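PDB 7D5M: oxidoreductase from Azotobacter vinelandii, which binds NAD+ and, as a homolog of inositol dehydrogenase in the Gfo/Idh/MocA family, probably oxidises a sugar or polyol-like substrate. Local coordinates for residues G108-C113 with N134-G139; T126-A131 with P361-G366; F340-D345 with A356-P361. All coordinates share one frame; numbering follows the deposited sequence.

Contact 1: residues G108-C113 with N134-G139; sequences GLHVVC and NNRVVG
Val111 and Val112 pair in parallel with Val138 and Gly139. These are neighbouring strands of the Rossmann sheet, joined by helix 121-133 in a beta-alpha-beta crossover. Three backbone bonds hold the pair. Val111 N gives a nearly straight bond to Val137 O (3.0 Å). Gly139 N then donates to Val111 O, and Cys113 N donates to Gly139 O, 2.8 Å away.

A side chain extends the pairing toward the start of the strands. His110 turns its ring so that ND1 takes Val137 N at 3.0 Å, with the donor lying in the ring plane. The ring appears to take the place of a backbone acceptor: Leu109 O is buried without a partner in the model, with Arg136 CG and CD packed on it.

The flat groups stack. The guanidinium of Arg136 lies on one face of the His110 ring, centres 3.9 Å apart and planes 25° apart. The arginine chain bends at chi2 (-64°) and chi3 (77°), which folds it back over the imidazole. Its NH1 also donates to Gly108 O at 3.0 Å, from above the carbonyl plane.

Outside the two segments, Glu348 of helix 329-349 completes the cluster. Its carboxylate pairs with Arg136 NH1 and is hydrogen-bonded to His110 NE2. Because ND1 accepts, NE2 probably carries the proton. The ring is thus gripped at both nitrogens and covered by a cation, and the carboxylate probably offsets that charge.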
loop_
_atom_site.group_PDB
_atom_site.type_symbol
_atom_site.label_atom_id
_atom_site.label_comp_id
_atom_site.label_asym_id
_atom_site.label_seq_id
_atom_site.Cartn_x
_atom_site.Cartn_y
_atom_site.Cartn_z
ATOM N N GLY A 108 -30.548 -6.325 39.325
ATOM C CA GLY A 108 -29.358 -7.062 39.791
ATOM C C GLY A 108 -28.659 -7.793 38.658
ATOM O O GLY A 108 -27.939 -8.765 38.940
ATOM N N LEU A 109 -28.826 -7.332 37.416
ATOM C CA LEU A 109 -28.188 -7.975 36.238
ATOM C C LEU A 109 -26.931 -7.196 35.839
ATOM O O LEU A 109 -26.936 -5.961 35.925
ATOM C CB LEU A 109 -29.177 -8.027 35.076
ATOM C CG LEU A 109 -30.468 -8.801 35.329
ATOM C CD1 LEU A 109 -31.399 -8.673 34.134
ATOM C CD2 LEU A 109 -30.180 -10.269 35.628
ATOM N N HIS A 110 -25.894 -7.910 35.393
ATOM C CA HIS A 110 -24.759 -7.312 34.653
ATOM C C HIS A 110 -25.244 -6.934 33.252
ATOM O O HIS A 110 -26.200 -7.554 32.746
ATOM C CB HIS A 110 -23.563 -8.262 34.595
ATOM C CG HIS A 110 -23.120 -8.740 35.929
ATOM N ND1 HIS A 110 -22.423 -7.938 36.803
ATOM C CD2 HIS A 110 -23.274 -9.936 36.530
ATOM C CE1 HIS A 110 -22.134 -8.637 37.881
ATOM N NE2 HIS A 110 -22.667 -9.863 37.744
ATOM N N VAL A 111 -24.612 -5.930 32.665
ATOM C CA VAL A 111 -25.055 -5.371 31.365
ATOM C C VAL A 111 -23.849 -5.240 30.444
ATOM O O VAL A 111 -22.746 -4.867 30.913
ATOM C CB VAL A 111 -25.775 -4.020 31.551
ATOM C CG1 VAL A 111 -26.243 -3.456 30.213
ATOM C CG2 VAL A 111 -26.937 -4.139 32.525
ATOM N N VAL A 112 -24.072 -5.542 29.168
ATOM C CA VAL A 112 -23.229 -5.027 28.058
ATOM C C VAL A 112 -24.117 -4.095 27.245
ATOM O O VAL A 112 -25.118 -4.564 26.663
ATOM C CB VAL A 112 -22.636 -6.144 27.193
ATOM C CG1 VAL A 112 -21.785 -5.551 26.082
ATOM C CG2 VAL A 112 -21.831 -7.127 28.031
ATOM N N CYS A 113 -23.784 -2.810 27.242
ATOM C CA CYS A 113 -24.623 -1.768 26.614
ATOM C C CYS A 113 -23.940 -1.285 25.342
ATOM O O CYS A 113 -22.739 -0.981 25.364
ATOM C CB CYS A 113 -24.901 -0.605 27.553
ATOM S SG CYS A 113 -26.121 0.556 26.870
ATOM N N ASN A 134 -25.229 -1.188 42.808
ATOM C CA ASN A 134 -25.738 -2.574 42.635
ATOM C C ASN A 134 -24.584 -3.556 42.360
ATOM O O ASN A 134 -24.861 -4.729 42.131
ATOM C CB ASN A 134 -26.817 -2.600 41.552
ATOM C CG ASN A 134 -28.102 -1.962 42.038
ATOM O OD1 ASN A 134 -28.850 -2.605 42.768
ATOM N ND2 ASN A 134 -28.333 -0.702 41.689
ATOM N N ASN A 135 -23.335 -3.067 42.328
ATOM C CA ASN A 135 -22.102 -3.876 42.193
ATOM C C ASN A 135 -22.206 -4.691 40.901
ATOM O O ASN A 135 -21.932 -5.899 40.929
ATOM C CB ASN A 135 -21.883 -4.756 43.430
ATOM C CG ASN A 135 -20.504 -5.373 43.471
ATOM O OD1 ASN A 135 -19.556 -4.813 42.930
ATOM N ND2 ASN A 135 -20.378 -6.519 44.121
ATOM N N ARG A 136 -22.644 -4.054 39.814
ATOM C CA ARG A 136 -22.812 -4.717 38.501
ATOM C C ARG A 136 -21.694 -4.242 37.573
ATOM O O ARG A 136 -21.265 -3.082 37.677
ATOM C CB ARG A 136 -24.184 -4.414 37.884
ATOM C CG ARG A 136 -25.384 -4.797 38.742
ATOM C CD ARG A 136 -25.534 -6.284 39.028
ATOM N NE ARG A 136 -24.609 -6.775 40.045
ATOM C CZ ARG A 136 -24.384 -8.054 40.323
ATOM N NH1 ARG A 136 -25.058 -9.000 39.692
ATOM N NH2 ARG A 136 -23.490 -8.381 41.243
ATOM N N VAL A 137 -21.236 -5.147 36.719
ATOM C CA VAL A 137 -20.350 -4.844 35.561
ATOM C C VAL A 137 -21.227 -4.260 34.455
ATOM O O VAL A 137 -22.295 -4.827 34.190
ATOM C CB VAL A 137 -19.628 -6.112 35.086
ATOM C CG1 VAL A 137 -18.832 -5.855 33.820
ATOM C CG2 VAL A 137 -18.744 -6.686 36.181
ATOM N N VAL A 138 -20.798 -3.154 33.851
ATOM C CA VAL A 138 -21.394 -2.639 32.586
ATOM C C VAL A 138 -20.274 -2.598 31.546
ATOM O O VAL A 138 -19.422 -1.703 31.629
ATOM C CB VAL A 138 -22.070 -1.265 32.759
ATOM C CG1 VAL A 138 -22.587 -0.729 31.430
ATOM C CG2 VAL A 138 -23.206 -1.323 33.771
ATOM N N GLY A 139 -20.264 -3.549 30.613
ATOM C CA GLY A 139 -19.381 -3.469 29.436
ATOM C C GLY A 139 -19.968 -2.514 28.417
ATOM O O GLY A 139 -21.207 -2.411 28.355
#

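Contact 2: residues T126-A131 with P361-G366; sequences TLREIA and PDIHAG
Leu127 begins the contact between helix 121-133 of the Rossmann domain and the start of helix 363-381 in the C-terminal alpha/beta domain. Its backbone carbonyl carbon is just touched by Ile363 CD1, while its side chain leans on Phe98 of helix 97-106. The larger share falls to Arg128, the next residue.

Arg128 meets both Ile363 and His364. Ile363 CG1 presses on the base of the arginine, 3.6 Å from Arg128 CA and 3.7 Å from Arg128 CB. This branch reaches the helix because CG1 stands anti to the isoleucine backbone N (chi1 -172°). Farther out, Arg128 CD runs past the imidazole, 3.4 Å from His364 ND1. The arginine chain then bends at chi3 (56°), and NH1 donates to His364 ND1 at 3.0 Å. The donor sits in the ring plane, at the edge of the imidazole. The guanidinium and ring planes are turned 48° apart, so the two groups do not stack. Arg128 NH2 forms a salt bridge with Glu125, one turn back on its own helix.

Ala131, one turn on from Leu127, ends the contact. Its CB comes 4.4 Å from Ile363 CG1, and both side chains also rest on Val138 of the adjoining strand.

On the other helix, Asp362 is the N-cap, and its OD1 accepts from Ala365 N at 3.1 Å. The contact therefore has an apolar base around Ile363 and a polar outer part. There His364 accepts through ND1, so the ring is probably neutral, with its proton on NE2.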
loop_
_atom_site.group_PDB
_atom_site.type_symbol
_atom_site.label_atom_id
_atom_site.label_comp_id
_atom_site.label_asym_id
_atom_site.label_seq_id
_atom_site.Cartn_x
_atom_site.Cartn_y
_atom_site.Cartn_z
ATOM N N THR A 126 -25.995 9.202 36.346
ATOM C CA THR A 126 -27.044 8.444 37.076
ATOM C C THR A 126 -26.853 6.941 36.848
ATOM O O THR A 126 -26.879 6.176 37.828
ATOM C CB THR A 126 -28.447 8.877 36.642
ATOM O OG1 THR A 126 -28.499 10.269 36.938
ATOM C CG2 THR A 126 -29.538 8.101 37.343
ATOM N N LEU A 127 -26.693 6.524 35.593
ATOM C CA LEU A 127 -26.485 5.095 35.255
ATOM C C LEU A 127 -25.268 4.571 36.009
ATOM O O LEU A 127 -25.333 3.452 36.550
ATOM C CB LEU A 127 -26.236 4.941 33.754
ATOM C CG LEU A 127 -27.450 4.663 32.882
ATOM C CD1 LEU A 127 -26.974 4.176 31.525
ATOM C CD2 LEU A 127 -28.396 3.646 33.514
ATOM N N ARG A 128 -24.179 5.342 35.996
ATOM C CA ARG A 128 -22.920 4.890 36.628
ATOM C C ARG A 128 -23.172 4.714 38.128
ATOM O O ARG A 128 -22.744 3.691 38.694
ATOM C CB ARG A 128 -21.757 5.843 36.360
ATOM C CG ARG A 128 -20.527 5.465 37.172
ATOM C CD ARG A 128 -19.234 6.072 36.705
ATOM N NE ARG A 128 -19.282 7.513 36.652
ATOM C CZ ARG A 128 -18.314 8.277 36.157
ATOM N NH1 ARG A 128 -17.211 7.736 35.666
ATOM N NH2 ARG A 128 -18.452 9.588 36.166
ATOM N N GLU A 129 -23.837 5.672 38.776
ATOM C CA GLU A 129 -24.096 5.551 40.239
ATOM C C GLU A 129 -24.930 4.299 40.513
ATOM O O GLU A 129 -24.635 3.601 41.506
ATOM C CB GLU A 129 -24.749 6.814 40.793
ATOM C CG GLU A 129 -23.773 7.969 40.854
ATOM C CD GLU A 129 -24.031 8.962 41.965
ATOM O OE1 GLU A 129 -25.201 9.076 42.392
ATOM O OE2 GLU A 129 -23.062 9.623 42.391
ATOM N N ILE A 130 -25.904 3.992 39.660
ATOM C CA ILE A 130 -26.798 2.820 39.869
ATOM C C ILE A 130 -26.000 1.527 39.638
ATOM O O ILE A 130 -26.160 0.589 40.429
ATOM C CB ILE A 130 -28.064 2.923 38.996
ATOM C CG1 ILE A 130 -28.925 4.126 39.410
ATOM C CG2 ILE A 130 -28.854 1.622 39.063
ATOM C CD1 ILE A 130 -30.126 4.383 38.520
ATOM N N ALA A 131 -25.140 1.474 38.616
ATOM C CA ALA A 131 -24.264 0.302 38.370
ATOM C C ALA A 131 -23.370 0.051 39.592
ATOM O O ALA A 131 -23.237 -1.104 40.015
ATOM C CB ALA A 131 -23.446 0.503 37.119
ATOM N N PRO A 361 -13.551 -1.969 28.136
ATOM C CA PRO A 361 -14.396 -0.784 28.071
ATOM C C PRO A 361 -15.601 -0.972 28.996
ATOM O O PRO A 361 -16.355 -1.912 28.826
ATOM C CB PRO A 361 -14.824 -0.651 26.604
ATOM C CG PRO A 361 -14.116 -1.762 25.859
ATOM C CD PRO A 361 -13.505 -2.707 26.866
ATOM N N ASP A 362 -15.728 -0.081 29.969
ATOM C CA ASP A 362 -16.648 -0.268 31.115
ATOM C C ASP A 362 -17.563 0.952 31.247
ATOM O O ASP A 362 -17.610 1.801 30.343
ATOM C CB ASP A 362 -15.842 -0.532 32.387
ATOM C CG ASP A 362 -14.891 0.585 32.776
ATOM O OD1 ASP A 362 -14.935 1.667 32.141
ATOM O OD2 ASP A 362 -14.084 0.356 33.696
ATOM N N ILE A 363 -18.274 1.024 32.364
ATOM C CA ILE A 363 -19.234 2.119 32.652
ATOM C C ILE A 363 -18.507 3.465 32.511
ATOM O O ILE A 363 -19.098 4.411 31.966
ATOM C CB ILE A 363 -19.869 1.918 34.045
ATOM C CG1 ILE A 363 -21.006 2.911 34.292
ATOM C CG2 ILE A 363 -18.821 1.982 35.148
ATOM C CD1 ILE A 363 -22.184 2.759 33.347
ATOM N N HIS A 364 -17.266 3.555 32.988
ATOM C CA HIS A 364 -16.476 4.815 33.012
ATOM C C HIS A 364 -16.165 5.248 31.576
ATOM O O HIS A 364 -16.277 6.442 31.280
ATOM C CB HIS A 364 -15.205 4.649 33.853
ATOM C CG HIS A 364 -15.476 4.165 35.234
ATOM N ND1 HIS A 364 -16.100 4.951 36.171
ATOM C CD2 HIS A 364 -15.214 2.982 35.836
ATOM C CE1 HIS A 364 -16.208 4.274 37.300
ATOM N NE2 HIS A 364 -15.682 3.062 37.117
ATOM N N ALA A 365 -15.816 4.308 30.700
ATOM C CA ALA A 365 -15.573 4.607 29.268
ATOM C C ALA A 365 -16.868 5.138 28.645
ATOM O O ALA A 365 -16.807 6.119 27.870
ATOM C CB ALA A 365 -15.084 3.380 28.552
ATOM N N GLY A 366 -18.000 4.502 28.960
ATOM C CA GLY A 366 -19.321 4.908 28.460
ATOM C C GLY A 366 -19.634 6.339 28.864
ATOM O O GLY A 366 -20.072 7.120 27.995
#

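Contact 3: residues F340-D345 with A356-P361; sequences FAMAMD and AGLRYP
Phe340, Ala343 and Met342 of helix 329-349 face Leu358, Tyr360 and Pro361, which follow the short helix 352-357. This is part of the C-terminal alpha/beta domain. The long helix is followed by the short one, and the chain then runs back along the long helix in extended form. The contact is largely apolar.

Tyr360 stands out by its conformation. Its CG lies between the backbone N and the carbonyl carbon (chi1 55°). This brings the ring against the helix, where it touches both Phe340 and Ala343. The phenol end comes against the alanine, with Ala343 CB 3.6 Å from Tyr360 CE2. On the phenylalanine, Phe340 CE1 is 3.7 Å from Tyr360 CD1. Tyr360 CD1 lies at the edge of the Phe340 ring, near its plane. The two rings are almost perpendicular, at 87°, with centroids 5.7 Å apart. Tyr360 also touches Val137.

Phe340 leaves the helix pointing away from the strip. Its CG is anti to its own carbonyl carbon (chi1 -63°), and the ring swings round until CE1 reaches the strip. That same atom, Phe340 CE1, is 3.6 Å from Pro361 O. The ring also packs edge-to-face with Tyr337, one turn back, and touches Val112 of the Rossmann sheet. Its side chain is about 4 Å at the nearest from that of Thr141, an NADH-binding residue, so the contact borders the cofactor site.

Leu358 lays CD1 against the helix backbone, 3.7 Å from Ala343 CA. Met342 adds its CB to the same methyl, at 4.1 Å. Arg359 turns back to its own segment, and its NH1 donates to Ala356 O.

The nearest approach of the tyrosine to the helix is Tyr360 OH, 3.3 Å from Ala343 CB.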
loop_
_atom_site.group_PDB
_atom_site.type_symbol
_atom_site.label_atom_id
_atom_site.label_comp_id
_atom_site.label_asym_id
_atom_site.label_seq_id
_atom_site.Cartn_x
_atom_site.Cartn_y
_atom_site.Cartn_z
ATOM N N PHE A 340 -15.579 -9.464 29.661
ATOM C CA PHE A 340 -16.887 -9.154 30.289
ATOM C C PHE A 340 -17.320 -10.344 31.158
ATOM O O PHE A 340 -17.690 -10.120 32.330
ATOM C CB PHE A 340 -17.973 -8.817 29.267
ATOM C CG PHE A 340 -17.738 -7.589 28.426
ATOM C CD1 PHE A 340 -16.973 -6.533 28.888
ATOM C CD2 PHE A 340 -18.317 -7.480 27.173
ATOM C CE1 PHE A 340 -16.770 -5.403 28.111
ATOM C CE2 PHE A 340 -18.119 -6.345 26.398
ATOM C CZ PHE A 340 -17.350 -5.305 26.873
ATOM N N ALA A 341 -17.288 -11.564 30.616
ATOM C CA ALA A 341 -17.707 -12.794 31.327
ATOM C C ALA A 341 -16.814 -12.999 32.560
ATOM O O ALA A 341 -17.341 -13.272 33.648
ATOM C CB ALA A 341 -17.667 -13.984 30.396
ATOM N N MET A 342 -15.498 -12.877 32.417
ATOM C CA MET A 342 -14.581 -13.058 33.579
ATOM C C MET A 342 -14.897 -12.022 34.668
ATOM O O MET A 342 -14.867 -12.391 35.859
ATOM C CB MET A 342 -13.117 -12.937 33.158
ATOM C CG MET A 342 -12.669 -14.110 32.317
ATOM S SD MET A 342 -10.945 -13.972 31.808
ATOM C CE MET A 342 -10.107 -14.475 33.309
ATOM N N ALA A 343 -15.185 -10.772 34.293
ATOM C CA ALA A 343 -15.452 -9.671 35.247
ATOM C C ALA A 343 -16.763 -9.951 35.988
ATOM O O ALA A 343 -16.822 -9.758 37.225
ATOM C CB ALA A 343 -15.494 -8.344 34.518
ATOM N N MET A 344 -17.789 -10.391 35.263
ATOM C CA MET A 344 -19.121 -10.694 35.836
ATOM C C MET A 344 -18.976 -11.855 36.826
ATOM O O MET A 344 -19.468 -11.738 37.978
ATOM C CB MET A 344 -20.110 -11.057 34.731
ATOM C CG MET A 344 -20.435 -9.874 33.850
ATOM S SD MET A 344 -21.433 -10.365 32.441
ATOM C CE MET A 344 -21.463 -8.821 31.528
ATOM N N ASP A 345 -18.304 -12.920 36.402
ATOM C CA ASP A 345 -18.074 -14.129 37.236
ATOM C C ASP A 345 -17.234 -13.747 38.461
ATOM O O ASP A 345 -17.611 -14.186 39.572
ATOM C CB ASP A 345 -17.405 -15.242 36.429
ATOM C CG ASP A 345 -17.068 -16.452 37.279
ATOM O OD1 ASP A 345 -18.003 -17.171 37.663
ATOM O OD2 ASP A 345 -15.880 -16.624 37.575
ATOM N N ALA A 356 -9.360 -6.390 39.426
ATOM C CA ALA A 356 -8.457 -5.216 39.371
ATOM C C ALA A 356 -7.483 -5.335 38.193
ATOM O O ALA A 356 -7.074 -4.279 37.667
ATOM C CB ALA A 356 -7.722 -5.061 40.680
ATOM N N GLY A 357 -7.117 -6.561 37.799
ATOM C CA GLY A 357 -6.196 -6.821 36.676
ATOM C C GLY A 357 -6.892 -6.834 35.318
ATOM O O GLY A 357 -6.180 -6.779 34.309
ATOM N N LEU A 358 -8.225 -6.931 35.279
ATOM C CA LEU A 358 -9.002 -6.960 34.010
ATOM C C LEU A 358 -9.132 -5.536 33.459
ATOM O O LEU A 358 -9.475 -4.623 34.233
ATOM C CB LEU A 358 -10.388 -7.566 34.235
ATOM C CG LEU A 358 -10.422 -9.073 34.477
ATOM C CD1 LEU A 358 -11.804 -9.501 34.940
ATOM C CD2 LEU A 358 -10.004 -9.840 33.228
ATOM N N ARG A 359 -8.854 -5.384 32.168
ATOM C CA ARG A 359 -9.001 -4.119 31.409
ATOM C C ARG A 359 -10.040 -4.347 30.316
ATOM O O ARG A 359 -9.821 -5.210 29.452
ATOM C CB ARG A 359 -7.676 -3.706 30.761
ATOM C CG ARG A 359 -6.526 -3.523 31.741
ATOM C CD ARG A 359 -6.540 -2.176 32.442
ATOM N NE ARG A 359 -5.487 -2.113 33.455
ATOM C CZ ARG A 359 -5.581 -2.603 34.691
ATOM N NH1 ARG A 359 -6.690 -3.199 35.100
ATOM N NH2 ARG A 359 -4.560 -2.495 35.522
ATOM N N TYR A 360 -11.120 -3.577 30.332
ATOM C CA TYR A 360 -12.143 -3.626 29.264
ATOM C C TYR A 360 -12.905 -2.310 29.266
ATOM O O TYR A 360 -12.927 -1.589 30.268
ATOM C CB TYR A 360 -13.053 -4.838 29.461
ATOM C CG TYR A 360 -13.695 -4.900 30.821
ATOM C CD1 TYR A 360 -14.904 -4.272 31.073
ATOM C CD2 TYR A 360 -13.067 -5.541 31.871
ATOM C CE1 TYR A 360 -15.483 -4.295 32.332
ATOM C CE2 TYR A 360 -13.634 -5.579 33.134
ATOM C CZ TYR A 360 -14.846 -4.963 33.364
ATOM O OH TYR A 360 -15.394 -5.010 34.610
ATOM N N PRO A 361 -13.551 -1.969 28.136
ATOM C CA PRO A 361 -14.396 -0.784 28.071
ATOM C C PRO A 361 -15.601 -0.972 28.996
ATOM O O PRO A 361 -16.355 -1.912 28.826
ATOM C CB PRO A 361 -14.824 -0.651 26.604
ATOM C CG PRO A 361 -14.116 -1.762 25.859
ATOM C CD PRO A 361 -13.505 -2.707 26.866
#

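How the contacts relate
Contact 1 joins the last two strands at one edge of the Rossmann sheet, and the other two contacts pack on it. Its centre is about 9 Å from that of contact 2 and about 11 Å from that of contact 3. Val138 CG1 meets Ile363 CD1 of contact 2 at 4.0 Å. Gly139 CA meets Phe340 CE1 of contact 3 at 3.5 Å. These touches bring C-terminal elements onto the Rossmann sheet. Contacts 2 and 3 share Pro361, and contact 3 is nested in the loop that contact 2 closes. NAD lies nearby: the side chains of Cys113 in contact 1, Leu127 in contact 2 and Pro361 in contact 3 are about 7, 12 and 9 Å from it.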